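Local coordinates for protein CdiI (Burkholderia pseudomallei 1026a, PDB 4G6V) that binds the CdiA-CT tRNase toxin as its immunity protein and probably neutralises it in contact-dependent growth inhibition, at residues C7-I11 / F86-A90; R13-E17 / P39-A43; I50-L56 / A90-L94. All coordinates share one frame; numbering follows the deposited sequence.

Contact 1 (C7-I11 / F86-A90)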
loop_
_atom_site.group_PDB
_atom_site.type_symbol
_atom_site.label_atom_id
_atom_site.label_comp_id
_atom_site.label_asym_id
_atom_site.label_seq_id
_atom_site.Cartn_x
_atom_site.Cartn_y
_atom_site.Cartn_z
ATOM N N CYS B 7 -3.954 6.314 6.707
ATOM C CA CYS B 7 -4.180 7.533 7.460
ATOM C C CYS B 7 -5.321 7.308 8.392
ATOM O O CYS B 7 -6.433 7.089 7.957
ATOM C CB CYS B 7 -4.533 8.677 6.511
ATOM S SG CYS B 7 -3.230 9.038 5.305
ATOM N N TYR B 8 -5.040 7.343 9.675
ATOM C CA TYR B 8 -6.074 7.275 10.702
ATOM C C TYR B 8 -6.388 8.651 11.292
ATOM O O TYR B 8 -5.477 9.460 11.553
ATOM C CB TYR B 8 -5.642 6.340 11.823
ATOM C CG TYR B 8 -5.116 5.021 11.336
ATOM C CD1 TYR B 8 -5.837 3.864 11.534
ATOM C CD2 TYR B 8 -3.888 4.937 10.667
ATOM C CE1 TYR B 8 -5.359 2.644 11.093
ATOM C CE2 TYR B 8 -3.394 3.723 10.233
ATOM C CZ TYR B 8 -4.137 2.579 10.448
ATOM O OH TYR B 8 -3.670 1.360 10.016
ATOM N N LEU B 9 -7.680 8.898 11.514
ATOM C CA LEU B 9 -8.144 10.174 12.040
ATOM C C LEU B 9 -8.953 10.010 13.313
ATOM O O LEU B 9 -9.675 9.031 13.493
ATOM C CB LEU B 9 -8.988 10.916 11.004
ATOM C CG LEU B 9 -8.324 11.398 9.714
ATOM C CD1 LEU B 9 -9.369 11.967 8.784
ATOM C CD2 LEU B 9 -7.240 12.431 9.994
ATOM N N SER B 10 -8.842 10.990 14.199
ATOM C CA SER B 10 -9.602 10.971 15.431
ATOM C C SER B 10 -11.023 11.482 15.163
ATOM O O SER B 10 -11.947 11.130 15.885
ATOM C CB SER B 10 -8.903 11.804 16.495
ATOM O OG SER B 10 -9.013 13.181 16.191
ATOM N N ILE B 11 -11.196 12.284 14.108
ATOM C CA ILE B 11 -12.515 12.833 13.748
ATOM C C ILE B 11 -13.401 11.834 12.989
ATOM O O ILE B 11 -12.930 10.818 12.494
ATOM C CB ILE B 11 -12.402 14.157 12.944
ATOM C CG1 ILE B 11 -11.641 13.946 11.641
ATOM C CG2 ILE B 11 -11.664 15.191 13.749
ATOM C CD1 ILE B 11 -11.631 15.156 10.746
ATOM N N PHE B 86 -5.851 18.833 8.619
ATOM C CA PHE B 86 -6.707 18.221 9.627
ATOM C C PHE B 86 -6.460 18.915 10.961
ATOM O O PHE B 86 -6.318 18.272 11.999
ATOM C CB PHE B 86 -6.439 16.719 9.721
ATOM C CG PHE B 86 -7.005 15.948 8.578
ATOM C CD1 PHE B 86 -8.370 15.720 8.496
ATOM C CD2 PHE B 86 -6.187 15.447 7.577
ATOM C CE1 PHE B 86 -8.902 15.019 7.443
ATOM C CE2 PHE B 86 -6.721 14.731 6.509
ATOM C CZ PHE B 86 -8.074 14.522 6.442
ATOM N N ASN B 87 -6.407 20.241 10.905
ATOM C CA ASN B 87 -6.080 21.071 12.056
ATOM C C ASN B 87 -6.913 20.668 13.273
ATOM O O ASN B 87 -6.380 20.399 14.361
ATOM C CB ASN B 87 -6.301 22.540 11.711
ATOM N N GLY B 88 -8.223 20.597 13.062
ATOM C CA GLY B 88 -9.171 20.305 14.127
ATOM C C GLY B 88 -9.091 18.918 14.750
ATOM O O GLY B 88 -9.995 18.522 15.495
ATOM N N GLY B 89 -8.016 18.183 14.466
ATOM C CA GLY B 89 -7.871 16.836 14.991
ATOM C C GLY B 89 -6.512 16.189 14.782
ATOM O O GLY B 89 -5.612 16.743 14.145
ATOM N N ALA B 90 -6.376 14.988 15.329
ATOM C CA ALA B 90 -5.141 14.229 15.258
ATOM C C ALA B 90 -5.139 13.272 14.054
ATOM O O ALA B 90 -6.186 12.710 13.673
ATOM C CB ALA B 90 -4.949 13.452 16.552
#
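The carbonyl oxygen of Ala90 is the polar centre of this contact: Ser10 N donates a hydrogen bond to it at 3.2 Å, and the CA of Leu9 approaches the same oxygen in a CA-H...O contact of 3.6 Å. In return, Ala90 N donates a weak bond of 3.3 Å to Ser10 OG. That hydroxyl sits between the backbone N and the carbonyl carbon of its own residue (chi1 72°), a torsion that turns it toward Ala90, and the side chain thus adds a weak second link to the backbone bond. The loop reaches this point by way of a type I beta turn from Phe86 to Gly89, closed by the backbone bond Gly89 N to Phe86 O.

The apolar half of the contact is built round the Phe86 ring. Leu9 CD2 stands almost over the centre of one face, in a CH-pi contact 3.8 Å from the centroid, while its other methyl, CD1, leans over the CE1 and CZ side. Ile11 CD1 arrives instead at the edge, 4.0 Å from Phe86 CD1, and its CG2 branch lies near Gly88 O.

The arrangement ties the end of strand 4-9 to the loop after helix 75-84, which leads into strand 91-95, the antiparallel neighbour of strand 4-9. Asp19 and Leu20 of helix 13-26 touch Phe86 as well, and Phe62 of strand 60-66 packs against Leu9.

Contact 2 (R13-E17 / P39-A43); sequences RGAAE and PVRDA
This is a helix-to-strand contact, part apolar and part polar, in which the first turn of helix 13-26 packs on strand 35-42, an outermost strand, within this chain, of the antiparallel sheet. Val40 is the side chain at its centre. Its CG1 methyl meets Ala16 CB at 3.9 Å and lies equally near Arg13 CG, while CG2 packs beside the carboxylate of Glu17. Ser60 and Phe62 of strand 60-66 and Leu20 of the helix also touch Val40.

Glu17 runs past Val40 in the opposite direction. Its chain bends at chi2 (68°), which brings the carboxylate back to Val40, where OE1 accepts a hydrogen bond from Val40 N at 2.9 Å. The bond is nearly straight (166°) and uses the syn lone pair of OE1.

One turn earlier, CG and CD of Arg13 lie against Val40 O, with CG 3.5 Å from that oxygen. Asp42 OD1 comes within 3.3 Å of Arg13 CB, yet it stays 4.2 Å from Arg13 NE, beyond a salt bridge. A water joins the two residues: it donates to Asp42 OD1 and accepts a weak bond from Arg13 N.

The chemistry implies a division of labour: one carboxylate grips the backbone amide of Val40 directly, the other is linked to the helix start through water, and the nearby guanidinium may add only a diffuse electrostatic attraction.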
loop_
_atom_site.group_PDB
_atom_site.type_symbol
_atom_site.label_atom_id
_atom_site.label_comp_id
_atom_site.label_asym_id
_atom_site.label_seq_id
_atom_site.Cartn_x
_atom_site.Cartn_y
_atom_site.Cartn_z
ATOM N N ARG B 13 -16.176 10.337 10.045
ATOM C CA ARG B 13 -16.028 10.163 8.609
ATOM C C ARG B 13 -16.441 11.407 7.811
ATOM O O ARG B 13 -15.659 11.940 7.017
ATOM C CB ARG B 13 -16.801 8.930 8.166
ATOM C CG ARG B 13 -16.694 8.647 6.702
ATOM C CD ARG B 13 -17.852 7.825 6.242
ATOM N NE ARG B 13 -19.105 8.490 6.598
ATOM C CZ ARG B 13 -19.544 9.614 6.023
ATOM N NH1 ARG B 13 -18.812 10.199 5.072
ATOM N NH2 ARG B 13 -20.706 10.158 6.397
ATOM N N GLY B 14 -17.660 11.884 8.054
ATOM C CA GLY B 14 -18.189 13.061 7.375
ATOM C C GLY B 14 -17.294 14.289 7.451
ATOM O O GLY B 14 -16.990 14.914 6.429
ATOM N N ALA B 15 -16.871 14.638 8.663
ATOM C CA ALA B 15 -16.002 15.792 8.861
ATOM C C ALA B 15 -14.678 15.582 8.142
ATOM O O ALA B 15 -14.178 16.482 7.455
ATOM C CB ALA B 15 -15.773 16.051 10.366
ATOM N N ALA B 16 -14.118 14.384 8.309
ATOM C CA ALA B 16 -12.868 14.007 7.655
ATOM C C ALA B 16 -12.945 14.316 6.166
ATOM O O ALA B 16 -12.027 14.903 5.577
ATOM C CB ALA B 16 -12.576 12.520 7.880
ATOM N N GLU B 17 -14.060 13.922 5.567
ATOM C CA GLU B 17 -14.250 14.080 4.133
ATOM C C GLU B 17 -14.357 15.560 3.764
ATOM O O GLU B 17 -13.665 16.046 2.872
ATOM C CB GLU B 17 -15.485 13.297 3.686
ATOM C CG GLU B 17 -15.491 12.967 2.216
ATOM C CD GLU B 17 -14.424 11.959 1.817
ATOM O OE1 GLU B 17 -14.588 10.748 2.111
ATOM O OE2 GLU B 17 -13.431 12.384 1.183
ATOM N N PRO B 39 -11.839 7.355 -0.729
ATOM C CA PRO B 39 -12.913 7.813 0.162
ATOM C C PRO B 39 -12.557 7.496 1.602
ATOM O O PRO B 39 -11.789 6.549 1.843
ATOM C CB PRO B 39 -14.119 6.956 -0.264
ATOM C CG PRO B 39 -13.559 5.910 -1.280
ATOM C CD PRO B 39 -12.345 6.554 -1.859
ATOM N N VAL B 40 -13.100 8.274 2.540
ATOM C CA VAL B 40 -12.904 8.013 3.957
ATOM C C VAL B 40 -13.927 6.994 4.427
ATOM O O VAL B 40 -15.075 7.046 4.013
ATOM C CB VAL B 40 -13.074 9.296 4.809
ATOM C CG1 VAL B 40 -12.834 8.996 6.296
ATOM C CG2 VAL B 40 -12.143 10.393 4.319
ATOM N N ARG B 41 -13.510 6.071 5.288
ATOM C CA ARG B 41 -14.437 5.153 5.930
ATOM C C ARG B 41 -14.372 5.243 7.445
ATOM O O ARG B 41 -13.471 5.840 8.001
ATOM C CB ARG B 41 -14.204 3.713 5.483
ATOM C CG ARG B 41 -12.956 3.054 6.018
ATOM C CD ARG B 41 -12.875 1.673 5.432
ATOM N NE ARG B 41 -13.275 1.743 4.022
ATOM C CZ ARG B 41 -13.766 0.732 3.305
ATOM N NH1 ARG B 41 -13.938 -0.472 3.844
ATOM N NH2 ARG B 41 -14.089 0.936 2.036
ATOM N N ASP B 42 -15.372 4.683 8.107
ATOM C CA ASP B 42 -15.347 4.546 9.548
ATOM C C ASP B 42 -14.325 3.466 9.821
ATOM O O ASP B 42 -14.281 2.453 9.127
ATOM C CB ASP B 42 -16.715 4.120 10.112
ATOM C CG ASP B 42 -17.843 5.076 9.734
ATOM O OD1 ASP B 42 -17.669 6.304 9.902
ATOM O OD2 ASP B 42 -18.908 4.598 9.266
ATOM N N ALA B 43 -13.497 3.686 10.829
ATOM C CA ALA B 43 -12.529 2.685 11.230
ATOM C C ALA B 43 -13.235 1.523 11.904
ATOM O O ALA B 43 -14.016 1.732 12.811
ATOM C CB ALA B 43 -11.511 3.297 12.172
HETATM O O HOH W 1 -16.322 7.864 11.334
#

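Contact 3 (I50-L56 / A90-L94); sequences IAAEHGL and AILIL
His54 carries its contact with Leu92 and Leu94 from CB to the far side of its imidazole. CB lies 3.6 Å from Leu92 CD2, with Leu92 CD1 nearly as close, and CG still meets CD2 of the same leucine. At the next atom the chemistry changes: ND1 donates a 2.7 Å hydrogen bond to Ile50 O, one turn back, and since that oxygen lies close to the ring plane, the bond helps fix the ring's rotation. Farther out, CE1 is 3.5 Å from Leu94 CD1, a methyl standing over one face in a CH-pi contact 28° off the ring normal. Leu94 CD2 lies over the same face, displaced toward the rim near His54 CD2 and NE2.

Leu56 completes the apolar row. It extends toward the strand because its CG lies opposite the backbone N (chi1 180°), CD1 meeting Ala90 CB and CD2 lying 3.8 Å from Leu92 CB. The turn between these side chains is held at Ala51 O, which accepts from both His54 N and Leu56 N.

The contact thus lays the end of helix 45-53 and the following turn over strand 91-95, while Tyr8 of the adjoining strand 4-9 packs against Ile50, Ala51 and Leu56.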
loop_
_atom_site.group_PDB
_atom_site.type_symbol
_atom_site.label_atom_id
_atom_site.label_comp_id
_atom_site.label_asym_id
_atom_site.label_seq_id
_atom_site.Cartn_x
_atom_site.Cartn_y
_atom_site.Cartn_z
ATOM N N ILE B 50 -4.661 -0.949 15.570
ATOM C CA ILE B 50 -3.373 -0.482 15.059
ATOM C C ILE B 50 -3.136 0.995 15.367
ATOM O O ILE B 50 -2.058 1.357 15.819
ATOM C CB ILE B 50 -3.233 -0.723 13.531
ATOM C CG1 ILE B 50 -3.274 -2.219 13.194
ATOM C CG2 ILE B 50 -1.947 -0.121 12.998
ATOM C CD1 ILE B 50 -3.145 -2.506 11.707
ATOM N N ALA B 51 -4.138 1.848 15.154
ATOM C CA ALA B 51 -4.022 3.265 15.532
ATOM C C ALA B 51 -3.708 3.478 17.023
ATOM O O ALA B 51 -2.964 4.397 17.384
ATOM C CB ALA B 51 -5.274 4.050 15.141
ATOM N N ALA B 52 -4.271 2.625 17.879
ATOM C CA ALA B 52 -4.132 2.790 19.321
ATOM C C ALA B 52 -2.760 2.345 19.843
ATOM O O ALA B 52 -2.339 2.767 20.914
ATOM C CB ALA B 52 -5.253 2.081 20.068
ATOM N N GLU B 53 -2.079 1.496 19.087
ATOM C CA GLU B 53 -0.688 1.138 19.371
ATOM C C GLU B 53 0.267 2.307 19.115
ATOM O O GLU B 53 1.361 2.350 19.672
ATOM C CB GLU B 53 -0.242 -0.061 18.527
ATOM C CG GLU B 53 -0.506 -1.410 19.171
ATOM C CD GLU B 53 -0.683 -2.527 18.152
ATOM O OE1 GLU B 53 0.042 -2.534 17.128
ATOM O OE2 GLU B 53 -1.556 -3.400 18.364
ATOM N N HIS B 54 -0.163 3.248 18.273
ATOM C CA HIS B 54 0.614 4.451 17.974
ATOM C C HIS B 54 0.037 5.717 18.594
ATOM O O HIS B 54 0.256 6.813 18.076
ATOM C CB HIS B 54 0.693 4.651 16.473
ATOM C CG HIS B 54 1.199 3.460 15.736
ATOM N ND1 HIS B 54 0.387 2.421 15.340
ATOM C CD2 HIS B 54 2.450 3.135 15.301
ATOM C CE1 HIS B 54 1.103 1.512 14.697
ATOM N NE2 HIS B 54 2.363 1.930 14.668
ATOM N N GLY B 55 -0.718 5.565 19.679
ATOM C CA GLY B 55 -1.187 6.694 20.459
ATOM C C GLY B 55 -2.584 7.227 20.185
ATOM O O GLY B 55 -3.116 7.984 21.001
ATOM N N LEU B 56 -3.187 6.824 19.065
ATOM C CA LEU B 56 -4.385 7.486 18.546
ATOM C C LEU B 56 -5.640 6.638 18.621
ATOM O O LEU B 56 -5.626 5.455 18.281
ATOM C CB LEU B 56 -4.156 7.926 17.098
ATOM C CG LEU B 56 -5.289 8.636 16.364
ATOM C CD1 LEU B 56 -5.140 10.119 16.509
ATOM C CD2 LEU B 56 -5.226 8.293 14.925
ATOM N N ALA B 90 -6.376 14.988 15.329
ATOM C CA ALA B 90 -5.141 14.229 15.258
ATOM C C ALA B 90 -5.139 13.272 14.054
ATOM O O ALA B 90 -6.186 12.710 13.673
ATOM C CB ALA B 90 -4.949 13.452 16.552
ATOM N N ILE B 91 -3.969 13.101 13.443
ATOM C CA ILE B 91 -3.831 12.147 12.345
ATOM C C ILE B 91 -2.587 11.298 12.520
ATOM O O ILE B 91 -1.524 11.811 12.829
ATOM C CB ILE B 91 -3.887 12.814 10.914
ATOM C CG1 ILE B 91 -3.991 11.747 9.831
ATOM C CG2 ILE B 91 -2.709 13.700 10.629
ATOM C CD1 ILE B 91 -3.804 12.286 8.425
ATOM N N LEU B 92 -2.730 9.990 12.363
ATOM C CA LEU B 92 -1.567 9.113 12.343
ATOM C C LEU B 92 -1.380 8.687 10.891
ATOM O O LEU B 92 -2.352 8.324 10.232
ATOM C CB LEU B 92 -1.807 7.910 13.258
ATOM C CG LEU B 92 -1.009 6.629 13.028
ATOM C CD1 LEU B 92 0.416 6.860 13.396
ATOM C CD2 LEU B 92 -1.593 5.485 13.830
ATOM N N ILE B 93 -0.160 8.767 10.370
ATOM C CA ILE B 93 0.101 8.291 9.002
ATOM C C ILE B 93 1.141 7.178 8.974
ATOM O O ILE B 93 2.305 7.411 9.280
ATOM C CB ILE B 93 0.612 9.414 8.070
ATOM C CG1 ILE B 93 -0.392 10.565 7.984
ATOM C CG2 ILE B 93 0.932 8.847 6.677
ATOM C CD1 ILE B 93 0.089 11.714 7.098
ATOM N N LEU B 94 0.727 5.978 8.600
ATOM C CA LEU B 94 1.658 4.875 8.447
ATOM C C LEU B 94 1.853 4.495 6.964
ATOM O O LEU B 94 0.935 4.023 6.276
ATOM C CB LEU B 94 1.193 3.663 9.257
ATOM C CG LEU B 94 0.920 3.812 10.750
ATOM C CD1 LEU B 94 0.601 2.472 11.368
ATOM C CD2 LEU B 94 2.108 4.411 11.463
#

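In the fold
All three contacts reach one antiparallel sheet. Contacts 1 and 2 have centres about 10 Å apart and meet at Ala16, where Leu9 CD1 lies 3.4 Å from Ala16 CB, so the helix that forms one side of contact 2 also packs on contact 1. Contacts 1 and 3, equally far apart, share Ala90; the probable hydrogen bond of 2.9 Å from Leu92 N to Tyr8 O continues the pairing of strands 4-9 and 91-95. Contacts 2 and 3 do not touch, their nearest atoms being about 7 Å apart. Arg41 of contact 2 and Ile50 of contact 3 pack against the Adhesin/hemolysin chain, presumably the toxin of the complex, which contact 1 does not touch.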